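Local coordinates for protein putative (Helicobacter pylori, PDB 4O8S) that belongs to the nucleotidyltransferase superfamily and probably transfers nucleotides, as in the related AbiEii toxins of type IV toxin-antitoxin systems, at residues A[135-140]-A[173-178]; A[152-157]-A[203-208]. One frame throughout, in Å; residues are numbered along the deposited sequence.

How the interactions relate
Both interactions lie in the helical part of the chain, on the same side of its centre, and their centres are about 12 Å apart. Interaction 1 joins helix 126-139 to helix 166-176; interaction 2 joins helix 147-159, which falls between those two in sequence, to helix 202-231. Leu-153 bridges them: its CD1 lies 3.7 Å from Cys-137 SG and 3.9 Å from Phe-175 CE2, so the sulfur and ring of interaction 1 rest on the helix that carries His-154 of interaction 2. The segments of the two interactions alternate along the chain. Neither contact includes a bound ligand, and both belong to the helical part of the fold.

Interaction 1: residues A[135-140]-A[173-178]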
ATOM      1  N   CYS A 135      10.956   3.232   3.942  1.00 41.18           N
ATOM      2  CA  CYS A 135      12.065   3.114   2.996  1.00 41.77           C
ATOM      3  C   CYS A 135      11.829   4.017   1.796  1.00 43.02           C
ATOM      4  O   CYS A 135      12.704   4.788   1.404  1.00 48.44           O
ATOM      5  CB  CYS A 135      12.225   1.668   2.526  1.00 39.57           C
ATOM      6  SG  CYS A 135      12.915   0.584   3.775  1.00 48.65           S
ATOM      7  N   ALA A 136      10.626   3.946   1.238  1.00 40.26           N
ATOM      8  CA  ALA A 136      10.312   4.665   0.013  1.00 40.61           C
ATOM      9  C   ALA A 136      10.266   6.175   0.178  1.00 44.30           C
ATOM     10  O   ALA A 136      10.552   6.908  -0.761  1.00 45.95           O
ATOM     11  CB  ALA A 136       8.983   4.167  -0.583  1.00 42.45           C
ATOM     12  N   CYS A 137       9.860   6.661   1.343  1.00 48.29           N
ATOM     13  CA  CYS A 137       9.698   8.103   1.478  1.00 43.48           C
ATOM     14  C   CYS A 137      10.733   8.736   2.391  1.00 47.08           C
ATOM     15  O   CYS A 137      10.814   9.962   2.458  1.00 50.30           O
ATOM     16  CB  CYS A 137       8.291   8.460   1.964  1.00 46.27           C
ATOM     17  SG  CYS A 137       8.029   8.177   3.739  1.00 44.68           S
ATOM     18  N   PHE A 138      11.540   7.925   3.072  1.00 47.78           N
ATOM     19  CA  PHE A 138      12.457   8.492   4.054  1.00 48.31           C
ATOM     20  C   PHE A 138      13.906   7.966   4.092  1.00 52.76           C
ATOM     21  O   PHE A 138      14.842   8.753   3.969  1.00 54.52           O
ATOM     22  CB  PHE A 138      11.828   8.430   5.448  1.00 48.67           C
ATOM     23  CG  PHE A 138      12.727   8.923   6.531  1.00 49.80           C
ATOM     24  CD1 PHE A 138      13.242  10.219   6.497  1.00 51.35           C
ATOM     25  CD2 PHE A 138      13.067   8.094   7.587  1.00 51.52           C
ATOM     26  CE1 PHE A 138      14.090  10.676   7.508  1.00 49.98           C
ATOM     27  CE2 PHE A 138      13.911   8.540   8.603  1.00 51.68           C
ATOM     28  CZ  PHE A 138      14.422   9.833   8.564  1.00 51.81           C
ATOM     29  N   ASP A 139      14.113   6.663   4.280  1.00 52.41           N
ATOM     30  CA  ASP A 139      15.482   6.174   4.521  1.00 53.82           C
ATOM     31  C   ASP A 139      15.955   4.997   3.655  1.00 55.66           C
ATOM     32  O   ASP A 139      16.945   4.331   3.985  1.00 58.69           O
ATOM     33  CB  ASP A 139      15.677   5.830   5.999  1.00 51.52           C
ATOM     34  CG  ASP A 139      14.636   4.841   6.514  1.00 51.24           C
ATOM     35  OD1 ASP A 139      13.908   4.235   5.691  1.00 54.73           O
ATOM     36  OD2 ASP A 139      14.547   4.663   7.747  1.00 47.25           O
ATOM     37  N   GLY A 140      15.251   4.739   2.561  1.00 49.22           N
ATOM     38  CA  GLY A 140      15.671   3.702   1.634  1.00 59.60           C
ATOM     39  C   GLY A 140      16.763   4.199   0.697  1.00 68.02           C
ATOM     40  O   GLY A 140      17.188   5.361   0.776  1.00 65.18           O
ATOM     41  N   LYS A 173       9.253   8.919  13.644  1.00 46.56           N
ATOM     42  CA  LYS A 173       9.553  10.143  14.386  1.00 46.46           C
ATOM     43  C   LYS A 173      10.574  10.990  13.640  1.00 48.86           C
ATOM     44  O   LYS A 173      10.386  12.197  13.468  1.00 51.08           O
ATOM     45  CB  LYS A 173      10.068   9.793  15.788  1.00 48.73           C
ATOM     46  CG  LYS A 173      10.277  10.983  16.720  1.00 53.14           C
ATOM     47  CD  LYS A 173      10.696  10.526  18.120  1.00 54.64           C
ATOM     48  CE  LYS A 173      11.071  11.717  19.004  1.00 62.02           C
ATOM     49  NZ  LYS A 173      11.393  11.325  20.414  1.00 64.11           N
ATOM     50  N   ASP A 174      11.646  10.347  13.179  1.00 49.95           N
ATOM     51  CA  ASP A 174      12.693  11.017  12.417  1.00 52.47           C
ATOM     52  C   ASP A 174      12.107  11.658  11.155  1.00 53.19           C
ATOM     53  O   ASP A 174      12.400  12.810  10.828  1.00 53.22           O
ATOM     54  CB  ASP A 174      13.771   9.997  12.046  1.00 53.81           C
ATOM     55  CG  ASP A 174      15.151  10.621  11.877  1.00 60.60           C
ATOM     56  OD1 ASP A 174      15.256  11.768  11.377  1.00 62.42           O
ATOM     57  OD2 ASP A 174      16.139   9.943  12.239  1.00 63.49           O
ATOM     58  N   PHE A 175      11.261  10.901  10.462  1.00 44.07           N
ATOM     59  CA  PHE A 175      10.638  11.359   9.221  1.00 42.82           C
ATOM     60  C   PHE A 175       9.715  12.556   9.439  1.00 39.21           C
ATOM     61  O   PHE A 175       9.606  13.422   8.576  1.00 37.26           O
ATOM     62  CB  PHE A 175       9.838  10.203   8.597  1.00 41.55           C
ATOM     63  CG  PHE A 175       8.856  10.629   7.527  1.00 39.61           C
ATOM     64  CD1 PHE A 175       9.302  11.092   6.292  1.00 39.00           C
ATOM     65  CD2 PHE A 175       7.479  10.528   7.747  1.00 38.70           C
ATOM     66  CE1 PHE A 175       8.393  11.471   5.286  1.00 35.33           C
ATOM     67  CE2 PHE A 175       6.553  10.899   6.750  1.00 37.47           C
ATOM     68  CZ  PHE A 175       7.017  11.378   5.516  1.00 35.85           C
ATOM     69  N   SER A 176       9.041  12.593  10.587  1.00 45.56           N
ATOM     70  CA  SER A 176       7.955  13.551  10.794  1.00 44.87           C
ATOM     71  C   SER A 176       8.282  14.676  11.786  1.00 47.21           C
ATOM     72  O   SER A 176       7.386  15.417  12.199  1.00 47.27           O
ATOM     73  CB  SER A 176       6.694  12.814  11.255  1.00 39.45           C
ATOM     74  OG  SER A 176       6.904  12.187  12.510  1.00 38.07           O
ATOM     75  N   LYS A 177       9.556  14.807  12.154  1.00 54.41           N
ATOM     76  CA  LYS A 177       9.977  15.752  13.195  1.00 56.26           C
ATOM     77  C   LYS A 177       9.797  17.237  12.812  1.00 60.45           C
ATOM     78  O   LYS A 177       9.664  18.102  13.690  1.00 63.60           O
ATOM     79  CB  LYS A 177      11.440  15.484  13.551  1.00 57.97           C
ATOM     80  CG  LYS A 177      12.345  15.634  12.350  1.00 56.91           C
ATOM     81  CD  LYS A 177      13.772  15.242  12.629  1.00 62.25           C
ATOM     82  CE  LYS A 177      14.557  15.228  11.318  1.00 61.95           C
ATOM     83  NZ  LYS A 177      15.959  14.750  11.507  1.00 75.62           N
ATOM     84  N   ASP A 178       9.797  17.517  11.509  1.00 58.79           N
ATOM     85  CA  ASP A 178       9.736  18.883  10.980  1.00 58.29           C
ATOM     86  C   ASP A 178       8.493  19.029  10.110  1.00 56.94           C
ATOM     87  O   ASP A 178       8.585  18.960   8.882  1.00 59.87           O
ATOM     88  CB  ASP A 178      10.995  19.173  10.147  1.00 58.98           C
ATOM     89  CG  ASP A 178      11.157  20.660   9.790  1.00 66.40           C
ATOM     90  OD1 ASP A 178      10.146  21.390   9.644  1.00 62.46           O
ATOM     91  OD2 ASP A 178      12.323  21.094   9.637  1.00 67.37           O
TER
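Phe-138 and Phe-175 form the aromatic centre of this contact, an offset edge-to-face pair with ring centroids 6.0 Å apart and planes at 60°. The edge of Phe-175 is turned toward the face of Phe-138. The same face receives a CH-pi contact from Phe-175 CB, 4.0 Å from the Phe-138 ring centroid and 18° off its normal, so the root of one side chain lies over the ring of the other. The two side chains slide past each other in opposite directions. Phe-175 holds CG anti to its backbone N (chi1 164°), which leaves CB over the Phe-138 face while the ring runs on toward Cys-137.

A sulfur-aromatic contact covers a face of Phe-175. Cys-137 SG lies 4.0 Å from the centroid of that ring, displaced toward its rim, and comes within 3.7 Å of Phe-175 CE1. Tyr-186 and Leu-182 of helix 179-192 also pack on Phe-175.

The polar element sits at the edge of the Phe-138 ring, where Asp-174 CG approaches Phe-138 CZ to 3.5 Å. Lys-177 NZ meets Asp-174 OD1 at 3.1 Å in a salt bridge, nearly along the C-O axis, within the segment 173-178.

Helices 126-139 and 166-176 are therefore joined here by dispersion and ring electrostatics, while the charge of the carboxylate beside the aromatic edge is probably partly balanced by Lys-177 of the same segment.

Interaction 2: residues A[152-157]-A[203-208]; sequences DLHFLA and EETALE
His-154 meets Thr-205 and Glu-208 in two different ways, one apolar and one polar. On the close-packed side, Thr-205 CG2 lies 3.6 Å from His-154 CG and 3.7 Å from His-154 CB, placing the methyl against the root of the imidazole, while Thr-205 CB sits over one face of the ring. His-154 CD2 also comes within 3.6 Å of the backbone oxygen Thr-205 O. The threonine is buried, and its two branches divide the work: CG2 faces the histidine, whereas OG1 is hydrogen-bonded to Asp-201 O one turn earlier. Nearby, Met-212 packs on His-154, and Ala-157 reaches Leu-209, Met-212 and Ile-216, extending the apolar seam along helix 202-231.

The polar side is less enclosed, with His-154 and Glu-208 both partly exposed. His-154 NE2 donates to Glu-208 OE1 over 2.8 Å, with an N-H...O angle of 161°. The acceptor lies in the plane of the imidazole, but the donor approaches from above the carboxylate plane, 59° out of it. An extended chain beyond CG carries the Glu-208 carboxylate to the ring's edge. Its other oxygen, OE2, forms a salt bridge with Lys-158, so the carboxylate is gripped at both oxygens by helix 147-159. Glu-204 is exposed, its OE2 standing 6.4 Å from His-154 NE2, whereas Glu-208 fixes the NE2 side of the ring as the donor.

Such a pairing, with a methyl on the ring and a carboxylate at its edge, is a His-carboxylate hydrogen bond between helices 147-159 and 202-231, within the helical portion of this nucleotidyltransferase-superfamily protein.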
ATOM      1  N   ASP A 152      -0.673   7.800   3.986  1.00 31.37           N
ATOM      2  CA  ASP A 152      -0.715   6.413   4.418  1.00 31.75           C
ATOM      3  C   ASP A 152      -0.029   6.197   5.753  1.00 30.81           C
ATOM      4  O   ASP A 152      -0.556   5.465   6.609  1.00 29.56           O
ATOM      5  CB  ASP A 152      -0.121   5.493   3.355  1.00 33.15           C
ATOM      6  CG  ASP A 152      -0.844   5.606   2.030  1.00 31.75           C
ATOM      7  OD1 ASP A 152      -1.995   6.083   2.027  1.00 32.22           O
ATOM      8  OD2 ASP A 152      -0.263   5.217   0.992  1.00 31.40           O
ATOM      9  N   LEU A 153       1.135   6.824   5.944  1.00 29.70           N
ATOM     10  CA  LEU A 153       1.855   6.682   7.212  1.00 30.07           C
ATOM     11  C   LEU A 153       1.064   7.290   8.370  1.00 32.91           C
ATOM     12  O   LEU A 153       1.077   6.761   9.481  1.00 30.60           O
ATOM     13  CB  LEU A 153       3.256   7.296   7.140  1.00 33.09           C
ATOM     14  CG  LEU A 153       4.305   6.392   6.470  1.00 33.79           C
ATOM     15  CD1 LEU A 153       5.646   7.117   6.376  1.00 28.21           C
ATOM     16  CD2 LEU A 153       4.450   5.097   7.258  1.00 29.11           C
ATOM     17  N   HIS A 154       0.375   8.398   8.096  1.00 31.14           N
ATOM     18  CA  HIS A 154      -0.504   9.025   9.073  1.00 32.38           C
ATOM     19  C   HIS A 154      -1.661   8.080   9.406  1.00 32.76           C
ATOM     20  O   HIS A 154      -1.979   7.874  10.574  1.00 31.67           O
ATOM     21  CB  HIS A 154      -1.013  10.357   8.519  1.00 31.42           C
ATOM     22  CG  HIS A 154      -2.092  10.986   9.339  1.00 37.33           C
ATOM     23  ND1 HIS A 154      -3.428  10.681   9.172  1.00 37.24           N
ATOM     24  CD2 HIS A 154      -2.037  11.916  10.325  1.00 35.62           C
ATOM     25  CE1 HIS A 154      -4.147  11.389  10.027  1.00 38.97           C
ATOM     26  NE2 HIS A 154      -3.326  12.146  10.737  1.00 38.40           N
ATOM     27  N   PHE A 155      -2.270   7.489   8.375  1.00 27.47           N
ATOM     28  CA  PHE A 155      -3.341   6.515   8.554  1.00 26.93           C
ATOM     29  C   PHE A 155      -2.870   5.351   9.416  1.00 30.13           C
ATOM     30  O   PHE A 155      -3.602   4.863  10.304  1.00 29.65           O
ATOM     31  CB  PHE A 155      -3.775   5.972   7.188  1.00 27.86           C
ATOM     32  CG  PHE A 155      -4.670   4.764   7.270  1.00 25.59           C
ATOM     33  CD1 PHE A 155      -6.043   4.912   7.474  1.00 25.75           C
ATOM     34  CD2 PHE A 155      -4.143   3.475   7.155  1.00 24.95           C
ATOM     35  CE1 PHE A 155      -6.870   3.810   7.569  1.00 27.92           C
ATOM     36  CE2 PHE A 155      -4.972   2.354   7.258  1.00 25.95           C
ATOM     37  CZ  PHE A 155      -6.344   2.519   7.456  1.00 24.13           C
ATOM     38  N   LEU A 156      -1.659   4.878   9.130  1.00 25.88           N
ATOM     39  CA  LEU A 156      -1.089   3.750   9.860  1.00 28.45           C
ATOM     40  C   LEU A 156      -0.803   4.101  11.325  1.00 28.80           C
ATOM     41  O   LEU A 156      -1.144   3.336  12.218  1.00 26.97           O
ATOM     42  CB  LEU A 156       0.189   3.263   9.162  1.00 27.55           C
ATOM     43  CG  LEU A 156      -0.141   2.468   7.879  1.00 27.82           C
ATOM     44  CD1 LEU A 156       1.076   2.347   6.998  1.00 23.55           C
ATOM     45  CD2 LEU A 156      -0.666   1.069   8.228  1.00 26.35           C
ATOM     46  N   ALA A 157      -0.174   5.245  11.572  1.00 23.34           N
ATOM     47  CA  ALA A 157       0.110   5.665  12.943  1.00 28.71           C
ATOM     48  C   ALA A 157      -1.183   5.883  13.730  1.00 32.30           C
ATOM     49  O   ALA A 157      -1.255   5.594  14.934  1.00 35.62           O
ATOM     50  CB  ALA A 157       0.953   6.945  12.939  1.00 27.19           C
ATOM     51  N   GLU A 203      -1.474  20.269   6.080  1.00 43.88           N
ATOM     52  CA  GLU A 203      -0.950  20.865   7.307  1.00 46.04           C
ATOM     53  C   GLU A 203      -1.365  20.077   8.554  1.00 42.47           C
ATOM     54  O   GLU A 203      -0.527  19.737   9.385  1.00 43.23           O
ATOM     55  CB  GLU A 203      -1.399  22.331   7.437  1.00 52.22           C
ATOM     56  CG  GLU A 203      -0.377  23.372   6.954  1.00 61.72           C
ATOM     57  CD  GLU A 203       0.747  23.635   7.971  1.00 71.37           C
ATOM     58  OE1 GLU A 203       0.833  22.891   8.980  1.00 67.22           O
ATOM     59  OE2 GLU A 203       1.547  24.584   7.756  1.00 75.22           O
ATOM     60  N   GLU A 204      -2.657  19.789   8.681  1.00 39.70           N
ATOM     61  CA  GLU A 204      -3.166  19.066   9.846  1.00 42.34           C
ATOM     62  C   GLU A 204      -2.544  17.673   9.909  1.00 40.28           C
ATOM     63  O   GLU A 204      -2.074  17.241  10.969  1.00 39.14           O
ATOM     64  CB  GLU A 204      -4.700  18.980   9.817  1.00 43.14           C
ATOM     65  CG  GLU A 204      -5.330  18.337  11.064  1.00 52.36           C
ATOM     66  CD  GLU A 204      -6.858  18.252  10.994  1.00 61.89           C
ATOM     67  OE1 GLU A 204      -7.527  19.306  11.121  1.00 67.34           O
ATOM     68  OE2 GLU A 204      -7.389  17.130  10.816  1.00 67.75           O
ATOM     69  N   THR A 205      -2.516  16.987   8.769  1.00 36.74           N
ATOM     70  CA  THR A 205      -1.919  15.652   8.693  1.00 36.99           C
ATOM     71  C   THR A 205      -0.455  15.678   9.133  1.00 33.14           C
ATOM     72  O   THR A 205      -0.014  14.828   9.908  1.00 33.75           O
ATOM     73  CB  THR A 205      -2.011  15.072   7.265  1.00 36.28           C
ATOM     74  OG1 THR A 205      -3.387  14.831   6.933  1.00 34.76           O
ATOM     75  CG2 THR A 205      -1.212  13.756   7.161  1.00 33.40           C
ATOM     76  N   ALA A 206       0.291  16.664   8.648  1.00 36.36           N
ATOM     77  CA  ALA A 206       1.711  16.766   8.963  1.00 38.66           C
ATOM     78  C   ALA A 206       1.932  16.983  10.461  1.00 42.79           C
ATOM     79  O   ALA A 206       2.783  16.326  11.079  1.00 41.99           O
ATOM     80  CB  ALA A 206       2.335  17.892   8.170  1.00 41.94           C
ATOM     81  N   LEU A 207       1.172  17.913  11.038  1.00 40.13           N
ATOM     82  CA  LEU A 207       1.266  18.203  12.467  1.00 41.95           C
ATOM     83  C   LEU A 207       0.880  16.992  13.281  1.00 38.74           C
ATOM     84  O   LEU A 207       1.600  16.598  14.195  1.00 38.74           O
ATOM     85  CB  LEU A 207       0.338  19.365  12.851  1.00 43.53           C
ATOM     86  CG  LEU A 207       0.854  20.752  12.470  1.00 53.76           C
ATOM     87  CD1 LEU A 207      -0.209  21.828  12.707  1.00 56.19           C
ATOM     88  CD2 LEU A 207       2.121  21.053  13.264  1.00 52.64           C
ATOM     89  N   GLU A 208      -0.263  16.409  12.944  1.00 37.59           N
ATOM     90  CA  GLU A 208      -0.776  15.282  13.698  1.00 40.02           C
ATOM     91  C   GLU A 208       0.168  14.072  13.666  1.00 41.83           C
ATOM     92  O   GLU A 208       0.353  13.400  14.696  1.00 40.74           O
ATOM     93  CB  GLU A 208      -2.183  14.899  13.225  1.00 41.60           C
ATOM     94  CG  GLU A 208      -2.797  13.824  14.107  1.00 49.67           C
ATOM     95  CD  GLU A 208      -4.245  13.530  13.780  1.00 52.96           C
ATOM     96  OE1 GLU A 208      -4.662  13.788  12.628  1.00 43.31           O
ATOM     97  OE2 GLU A 208      -4.961  13.031  14.686  1.00 57.86           O
TER